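Long-range contacts in haloacid dehalogenase-like hydrolase (Salmonella enterica subsp. enterica serovar Typhi, PDB 4EZE), which probably hydrolyses O-phosphoserine to serine and phosphate with the help of magnesium, the last step of L-serine biosynthesis: residues Arg88-Phe99 with His298-Leu308; Ala244-Val252 with Asn273-Ala281. All blocks are in the same frame, centred on the assembly; numbering follows the deposited sequence.

Contact 1. Residues Arg88-Phe99 with His298-Leu308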
# COMPACT_ATOMS: atom_id res chain seq x y z
N ARG A 88 3.87 11.52 14.82
CA ARG A 88 4.19 10.16 14.42
C ARG A 88 4.75 9.35 15.58
O ARG A 88 4.27 8.26 15.85
CB ARG A 88 5.19 10.17 13.27
CG ARG A 88 5.59 8.75 12.81
CD ARG A 88 4.34 7.94 12.40
NE ARG A 88 3.72 8.46 11.17
CZ ARG A 88 2.45 8.28 10.79
NH1 ARG A 88 1.58 7.60 11.55
NH2 ARG A 88 2.04 8.81 9.64
N GLU A 89 5.75 9.87 16.27
CA GLU A 89 6.33 9.13 17.39
C GLU A 89 5.26 8.83 18.44
O GLU A 89 5.21 7.76 19.05
CB GLU A 89 7.48 9.93 18.02
CG GLU A 89 7.74 9.60 19.49
CD GLU A 89 8.72 10.56 20.14
OE1 GLU A 89 9.74 10.92 19.50
OE2 GLU A 89 8.49 10.98 21.29
N LEU A 90 4.41 9.82 18.65
CA LEU A 90 3.32 9.73 19.61
C LEU A 90 2.30 8.70 19.18
O LEU A 90 1.66 8.06 20.02
CB LEU A 90 2.66 11.10 19.70
CG LEU A 90 1.72 11.36 20.86
CD1 LEU A 90 2.42 11.06 22.17
CD2 LEU A 90 1.34 12.83 20.80
N SER A 91 2.13 8.56 17.88
CA SER A 91 1.09 7.68 17.39
C SER A 91 1.59 6.27 17.56
O SER A 91 0.80 5.33 17.69
CB SER A 91 0.80 7.94 15.92
OG SER A 91 1.83 7.43 15.08
N LEU A 92 2.91 6.11 17.55
CA LEU A 92 3.50 4.78 17.74
C LEU A 92 3.52 4.40 19.23
O LEU A 92 3.44 3.24 19.58
CB LEU A 92 4.90 4.68 17.12
CG LEU A 92 5.04 4.90 15.61
CD1 LEU A 92 6.47 4.53 15.20
CD2 LEU A 92 4.03 4.11 14.79
N GLN A 93 3.56 5.39 20.10
CA GLN A 93 3.61 5.08 21.53
C GLN A 93 2.22 4.85 22.05
O GLN A 93 1.99 3.98 22.89
CB GLN A 93 4.29 6.22 22.31
CG GLN A 93 5.34 5.76 23.29
CD GLN A 93 6.21 6.90 23.75
OE1 GLN A 93 5.73 8.02 23.92
NE2 GLN A 93 7.49 6.63 23.95
N TRP A 94 1.26 5.65 21.59
CA TRP A 94 -0.12 5.39 22.01
C TRP A 94 -0.86 4.50 21.03
O TRP A 94 -2.04 4.21 21.24
CB TRP A 94 -0.93 6.69 22.16
CG TRP A 94 -0.29 7.73 23.00
CD1 TRP A 94 0.86 7.62 23.71
CD2 TRP A 94 -0.81 9.05 23.25
NE1 TRP A 94 1.11 8.80 24.37
CE2 TRP A 94 0.09 9.69 24.11
CE3 TRP A 94 -1.94 9.74 22.82
CZ2 TRP A 94 -0.10 10.99 24.55
CZ3 TRP A 94 -2.13 11.04 23.26
CH2 TRP A 94 -1.22 11.65 24.11
N GLN A 95 -0.20 4.13 19.93
CA GLN A 95 -0.82 3.28 18.91
C GLN A 95 -2.11 3.84 18.36
O GLN A 95 -3.17 3.30 18.59
CB GLN A 95 -1.03 1.86 19.44
CG GLN A 95 0.33 1.17 19.64
CD GLN A 95 0.29 -0.29 20.02
OE1 GLN A 95 -0.75 -0.86 20.39
NE2 GLN A 95 1.46 -0.93 19.95
N PHE A 96 -2.02 4.94 17.61
CA PHE A 96 -3.18 5.35 16.85
C PHE A 96 -2.69 5.66 15.46
O PHE A 96 -1.49 5.84 15.24
CB PHE A 96 -3.90 6.56 17.47
CG PHE A 96 -3.03 7.76 17.63
CD1 PHE A 96 -2.84 8.63 16.56
CD2 PHE A 96 -2.34 7.98 18.81
CE1 PHE A 96 -1.99 9.73 16.68
CE2 PHE A 96 -1.51 9.07 18.95
CZ PHE A 96 -1.33 9.95 17.88
N ASP A 97 -3.62 5.69 14.52
CA ASP A 97 -3.30 6.12 13.18
C ASP A 97 -3.81 7.53 13.01
O ASP A 97 -4.72 7.97 13.73
CB ASP A 97 -3.97 5.20 12.14
CG ASP A 97 -3.19 3.93 11.91
OD1 ASP A 97 -1.98 4.06 11.62
OD2 ASP A 97 -3.78 2.82 12.03
N PHE A 98 -3.25 8.25 12.05
CA PHE A 98 -3.84 9.54 11.74
C PHE A 98 -3.58 9.84 10.29
O PHE A 98 -2.76 9.17 9.65
CB PHE A 98 -3.22 10.63 12.63
CG PHE A 98 -1.74 10.85 12.37
CD1 PHE A 98 -1.32 11.73 11.39
CD2 PHE A 98 -0.78 10.19 13.11
CE1 PHE A 98 0.02 11.96 11.17
CE2 PHE A 98 0.57 10.40 12.88
CZ PHE A 98 0.97 11.28 11.92
N PHE A 99 -4.27 10.86 9.79
CA PHE A 99 -3.98 11.39 8.47
C PHE A 99 -4.02 12.90 8.49
O PHE A 99 -4.94 13.50 9.07
CB PHE A 99 -4.99 10.88 7.46
CG PHE A 99 -4.74 9.47 7.06
CD1 PHE A 99 -3.66 9.17 6.23
CD2 PHE A 99 -5.54 8.45 7.52
CE1 PHE A 99 -3.41 7.86 5.86
CE2 PHE A 99 -5.30 7.14 7.14
CZ PHE A 99 -4.23 6.85 6.31
N HIS A 298 5.13 9.56 4.90
CA HIS A 298 4.50 10.13 6.09
C HIS A 298 3.01 9.90 6.22
O HIS A 298 2.43 10.11 7.30
CB HIS A 298 4.85 11.62 6.14
CG HIS A 298 6.31 11.87 6.24
ND1 HIS A 298 6.84 13.14 6.37
CD2 HIS A 298 7.36 11.02 6.25
CE1 HIS A 298 8.16 13.05 6.44
NE2 HIS A 298 8.50 11.78 6.37
N HIS A 299 2.37 9.47 5.14
CA HIS A 299 1.02 8.90 5.25
C HIS A 299 1.19 7.41 5.55
O HIS A 299 1.88 6.71 4.82
CB HIS A 299 0.27 9.05 3.94
CG HIS A 299 -0.10 10.46 3.60
ND1 HIS A 299 -0.81 11.27 4.46
CD2 HIS A 299 0.09 11.19 2.47
CE1 HIS A 299 -1.03 12.44 3.88
NE2 HIS A 299 -0.49 12.42 2.68
N GLN A 300 0.57 6.91 6.62
CA GLN A 300 0.76 5.52 7.00
C GLN A 300 -0.49 4.90 7.56
O GLN A 300 -1.31 5.56 8.24
CB GLN A 300 1.87 5.38 8.06
CG GLN A 300 3.23 5.97 7.69
CD GLN A 300 4.20 5.96 8.86
OE1 GLN A 300 3.89 5.40 9.91
NE2 GLN A 300 5.36 6.61 8.70
N ILE A 301 -0.64 3.61 7.31
CA ILE A 301 -1.57 2.86 8.11
C ILE A 301 -0.81 1.82 8.90
O ILE A 301 -0.17 0.94 8.32
CB ILE A 301 -2.65 2.21 7.24
CG1 ILE A 301 -3.42 3.30 6.49
CG2 ILE A 301 -3.63 1.44 8.12
CD1 ILE A 301 -4.27 2.75 5.35
N ASN A 302 -0.90 1.91 10.22
CA ASN A 302 -0.13 1.03 11.07
C ASN A 302 -0.97 0.14 11.95
O ASN A 302 -0.52 -0.94 12.29
CB ASN A 302 0.83 1.85 11.96
CG ASN A 302 1.85 2.58 11.14
OD1 ASN A 302 2.37 2.01 10.20
ND2 ASN A 302 2.13 3.86 11.47
N TYR A 303 -2.17 0.58 12.32
CA TYR A 303 -2.99 -0.22 13.26
C TYR A 303 -4.43 -0.50 12.81
O TYR A 303 -5.22 -0.98 13.60
CB TYR A 303 -3.05 0.45 14.65
CG TYR A 303 -1.68 0.76 15.21
CD1 TYR A 303 -0.91 -0.22 15.82
CD2 TYR A 303 -1.16 2.04 15.11
CE1 TYR A 303 0.36 0.07 16.30
CE2 TYR A 303 0.08 2.34 15.59
CZ TYR A 303 0.85 1.37 16.19
OH TYR A 303 2.10 1.74 16.64
N HIS A 304 -4.80 -0.18 11.58
CA HIS A 304 -6.15 -0.47 11.12
C HIS A 304 -6.05 -1.02 9.72
O HIS A 304 -4.97 -1.42 9.32
CB HIS A 304 -7.03 0.79 11.18
CG HIS A 304 -7.28 1.26 12.58
ND1 HIS A 304 -6.40 2.08 13.26
CD2 HIS A 304 -8.30 1.01 13.44
CE1 HIS A 304 -6.87 2.31 14.48
NE2 HIS A 304 -8.03 1.69 14.61
N GLY A 305 -7.14 -1.05 8.98
CA GLY A 305 -7.09 -1.63 7.64
C GLY A 305 -7.26 -0.56 6.59
O GLY A 305 -7.25 0.63 6.89
N PHE A 306 -7.42 -0.99 5.35
CA PHE A 306 -7.53 -0.08 4.22
C PHE A 306 -8.88 0.68 4.21
O PHE A 306 -9.10 1.57 3.37
CB PHE A 306 -7.37 -0.86 2.92
CG PHE A 306 -5.95 -1.11 2.54
CD1 PHE A 306 -5.15 -0.09 2.08
CD2 PHE A 306 -5.43 -2.38 2.60
CE1 PHE A 306 -3.83 -0.33 1.72
CE2 PHE A 306 -4.13 -2.65 2.22
CZ PHE A 306 -3.31 -1.62 1.77
N GLU A 307 -9.79 0.36 5.13
CA GLU A 307 -10.99 1.18 5.23
C GLU A 307 -10.56 2.64 5.39
O GLU A 307 -11.22 3.55 4.87
CB GLU A 307 -11.92 0.73 6.36
CG GLU A 307 -11.39 1.00 7.77
CD GLU A 307 -10.37 -0.04 8.23
OE1 GLU A 307 -10.00 -0.88 7.38
OE2 GLU A 307 -9.96 -0.02 9.42
N LEU A 308 -9.42 2.85 6.05
CA LEU A 308 -8.92 4.22 6.33
C LEU A 308 -8.60 5.06 5.09
O LEU A 308 -8.51 6.27 5.18
CB LEU A 308 -7.69 4.21 7.25
CG LEU A 308 -7.74 3.64 8.68
CD1 LEU A 308 -6.59 4.19 9.50
CD2 LEU A 308 -9.05 3.97 9.37
O HOH W 1 0.77 5.22 13.41
O HOH W 2 -1.14 6.51 10.80
O HOH W 3 -0.48 9.01 8.30

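Contact 2. Residues Ala244-Val252 with Asn273-Ala281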
# COMPACT_ATOMS: atom_id res chain seq x y z
N ALA A 244 11.99 -1.70 -9.14
CA ALA A 244 11.42 -0.60 -8.38
C ALA A 244 11.18 0.60 -9.29
O ALA A 244 10.09 1.17 -9.33
CB ALA A 244 12.33 -0.22 -7.20
N ALA A 245 12.20 0.97 -10.06
CA ALA A 245 12.07 2.10 -10.98
C ALA A 245 10.98 1.82 -12.03
O ALA A 245 10.21 2.71 -12.42
CB ALA A 245 13.41 2.40 -11.61
N ASN A 246 10.86 0.57 -12.46
CA ASN A 246 9.77 0.27 -13.39
C ASN A 246 8.36 0.30 -12.81
O ASN A 246 7.38 0.45 -13.55
CB ASN A 246 10.02 -1.03 -14.13
CG ASN A 246 10.61 -0.79 -15.50
OD1 ASN A 246 11.29 -1.64 -16.06
ND2 ASN A 246 10.35 0.40 -16.04
N LYS A 247 8.24 0.15 -11.49
CA LYS A 247 6.92 0.22 -10.88
C LYS A 247 6.46 1.67 -10.91
O LYS A 247 5.31 1.97 -11.25
CB LYS A 247 6.95 -0.36 -9.47
CG LYS A 247 6.81 -1.88 -9.48
CD LYS A 247 7.37 -2.49 -8.22
CE LYS A 247 6.44 -2.27 -7.05
NZ LYS A 247 7.10 -2.81 -5.83
N LYS A 248 7.38 2.57 -10.60
CA LYS A 248 7.12 3.99 -10.74
C LYS A 248 6.73 4.33 -12.20
O LYS A 248 5.72 4.96 -12.47
CB LYS A 248 8.36 4.78 -10.32
CG LYS A 248 8.35 6.19 -10.85
CD LYS A 248 9.46 7.03 -10.25
CE LYS A 248 9.38 8.45 -10.79
NZ LYS A 248 10.58 9.18 -10.31
N GLN A 249 7.55 3.89 -13.13
CA GLN A 249 7.36 4.22 -14.54
C GLN A 249 6.02 3.71 -15.08
O GLN A 249 5.38 4.36 -15.90
CB GLN A 249 8.52 3.67 -15.37
CG GLN A 249 8.51 4.19 -16.79
CD GLN A 249 8.79 5.68 -16.82
OE1 GLN A 249 9.83 6.13 -16.33
NE2 GLN A 249 7.86 6.44 -17.38
N THR A 250 5.62 2.53 -14.63
CA THR A 250 4.28 2.00 -14.95
C THR A 250 3.21 2.93 -14.38
O THR A 250 2.21 3.21 -15.02
CB THR A 250 4.10 0.60 -14.32
OG1 THR A 250 5.19 -0.23 -14.74
CG2 THR A 250 2.79 -0.05 -14.74
N LEU A 251 3.42 3.44 -13.18
CA LEU A 251 2.45 4.37 -12.62
C LEU A 251 2.39 5.64 -13.44
O LEU A 251 1.31 6.13 -13.74
CB LEU A 251 2.78 4.68 -11.17
CG LEU A 251 1.70 5.45 -10.43
CD1 LEU A 251 0.32 4.81 -10.60
CD2 LEU A 251 2.08 5.53 -8.96
N VAL A 252 3.55 6.17 -13.80
CA VAL A 252 3.64 7.38 -14.59
C VAL A 252 2.93 7.19 -15.92
O VAL A 252 2.07 8.00 -16.32
CB VAL A 252 5.11 7.75 -14.87
CG1 VAL A 252 5.20 8.90 -15.87
CG2 VAL A 252 5.78 8.13 -13.57
N ASN A 273 11.16 -1.67 -2.41
CA ASN A 273 10.98 -1.62 -3.86
C ASN A 273 9.73 -0.82 -4.27
O ASN A 273 9.45 -0.68 -5.46
CB ASN A 273 11.00 -3.01 -4.52
CG ASN A 273 10.01 -3.97 -3.91
OD1 ASN A 273 8.90 -3.58 -3.52
ND2 ASN A 273 10.39 -5.23 -3.83
N ASP A 274 9.03 -0.26 -3.28
CA ASP A 274 7.84 0.56 -3.47
C ASP A 274 8.19 2.05 -3.34
O ASP A 274 7.43 2.92 -3.79
CB ASP A 274 6.76 0.19 -2.44
CG ASP A 274 6.10 -1.16 -2.72
OD1 ASP A 274 5.79 -1.45 -3.88
OD2 ASP A 274 5.86 -1.92 -1.76
N LEU A 275 9.32 2.37 -2.73
CA LEU A 275 9.64 3.80 -2.49
C LEU A 275 9.53 4.75 -3.71
O LEU A 275 8.91 5.82 -3.62
CB LEU A 275 10.99 3.97 -1.81
CG LEU A 275 11.00 3.65 -0.31
CD1 LEU A 275 12.42 3.64 0.22
CD2 LEU A 275 10.18 4.67 0.47
N PRO A 276 10.14 4.38 -4.85
CA PRO A 276 10.07 5.27 -6.01
C PRO A 276 8.63 5.55 -6.40
O PRO A 276 8.25 6.71 -6.60
CB PRO A 276 10.78 4.47 -7.09
CG PRO A 276 11.80 3.70 -6.33
CD PRO A 276 11.11 3.29 -5.06
N MET A 277 7.84 4.49 -6.47
CA MET A 277 6.42 4.60 -6.76
C MET A 277 5.65 5.40 -5.70
O MET A 277 4.78 6.19 -6.04
CB MET A 277 5.82 3.21 -6.90
CG MET A 277 4.35 3.20 -7.24
SD MET A 277 3.76 1.53 -7.57
CE MET A 277 3.51 0.92 -5.91
N LEU A 278 5.95 5.20 -4.43
CA LEU A 278 5.22 5.95 -3.40
C LEU A 278 5.67 7.40 -3.32
O LEU A 278 4.87 8.31 -3.01
CB LEU A 278 5.38 5.31 -2.03
CG LEU A 278 4.98 3.85 -1.83
CD1 LEU A 278 5.33 3.47 -0.40
CD2 LEU A 278 3.50 3.67 -2.06
N GLU A 279 6.95 7.63 -3.58
CA GLU A 279 7.47 8.99 -3.53
C GLU A 279 6.94 9.79 -4.70
O GLU A 279 6.68 10.98 -4.59
CB GLU A 279 8.99 9.02 -3.51
CG GLU A 279 9.55 8.77 -2.12
CD GLU A 279 11.05 8.51 -2.14
OE1 GLU A 279 11.74 9.01 -1.23
OE2 GLU A 279 11.53 7.81 -3.05
N HIS A 280 6.74 9.11 -5.83
CA HIS A 280 6.17 9.78 -6.98
C HIS A 280 4.68 10.11 -6.80
O HIS A 280 4.24 11.19 -7.16
CB HIS A 280 6.36 8.95 -8.24
CG HIS A 280 5.57 9.44 -9.40
ND1 HIS A 280 6.00 10.47 -10.22
CD2 HIS A 280 4.35 9.08 -9.87
CE1 HIS A 280 5.10 10.70 -11.15
NE2 HIS A 280 4.08 9.87 -10.97
N ALA A 281 3.90 9.19 -6.26
CA ALA A 281 2.47 9.47 -6.08
C ALA A 281 2.24 10.78 -5.34
O ALA A 281 3.06 11.20 -4.51
CB ALA A 281 1.81 8.33 -5.31
O HOH W 4 8.57 1.65 -6.85
O HOH W 5 9.88 8.64 -7.34
O HOH W 6 8.58 11.38 -9.51

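Contact 1. Residues Arg88-Phe99 with His298-Leu308
His298 meets Arg88 through its carbonyl: Arg88 NH2 gives His298 O a weak, bent hydrogen bond of 2.7 Å, near the guanidinium plane. His299 sets ND1 at the edge of the Phe99 ring. The Gln300 amide stacks on one guanidinium face of Arg88, their planes 12° apart. The Arg88 chain, with CG anti to the backbone N (chi1 180°), bends at chi2 and chi3 to fold onto this amide. Phe98 CE2 lies over the opposite face, toward its rim. Arg88 NE bonds to the hydroxyl of Tyr84. Ile301 CG1 packs against Phe99 CZ at 3.6 Å. Asn302 N and Tyr303 N each bond one carboxylate oxygen of Asp97, OD1 and OD2, both at 2.8 Å. The Tyr303 ring takes Gln95 CB over one face in a CH-pi contact, 3.9 Å from the ring centroid. His304 ND1 makes a nearly straight third bond to Asp97 OD2 (3.0 Å, 169°), on its anti lone pair. Three direct donors thus fix this buried carboxylate. A water joins Arg88 NH2, Phe98 O and Gln300 N. Strands 97-100 and 299-301 run roughly antiparallel without direct backbone bonds. The first pairs with strand 23-29, the second with strand 283-287, and helix 81-93 borders both through Tyr84.

Contact 2. Residues Ala244-Val252 with Asn273-Ala281
HAD motifs III and IV meet here: Lys247 of helix 244-258 reaches the acidic motif IV loop at Asp274, just before helix 275-280. Lys247 NZ forms a salt bridge with Asp274 OD1 at 2.7 Å, coming from above the carboxylate plane. A weaker hydrogen bond of 3.2 Å runs from Lys247 NZ to Asn273 O. The lysine chain bends at chi3 (75°), which turns its amine toward this loop. Ala244 CB rests on Asn273 O. A water links Ala244 O and Asn273 O to Met277 N. Leu251 CD2 meets Met277 CG at 3.7 Å. Val252 CG2 lies over one face of the His280 ring, 3.8 Å from its centroid. Lys248 NZ reaches Pro276 O through one water and His280 ND1 through another. Asp274 OD2 is held by Gly271 N. The Asp274 side chain comes within about 3 Å (nearest atoms) of that of Asp114, the predicted nucleophile, and about 4 Å of the sodium ion, which Asp114, Asp116 and Asp270 bind. Lys247 also makes a long, weak ion pair with Asp114. The salt bridge thus holds the Lys247 amine beside the nucleophile, as in other HAD phosphatases.

In the fold
Contact 2 is nested along the chain inside the loop closed by contact 1. The order is 88-99, 244-252, 273-281, 298-308. Their centres lie about 23 Å apart on opposite sides of the chain's centre. The nearest atoms are about 7 Å apart and do not touch. The shared element is the parallel sheet of the HAD core. Contact 2 packs against its strands 197-202 and 265-269. Contact 1 uses strand 299-301, an outermost strand of that sheet, and joins it to the antiparallel sheet through strand 97-100. One end of contact 2 lies at the active site, while contact 1 ties the N-terminal part to the core's edge, away from the annotated sites.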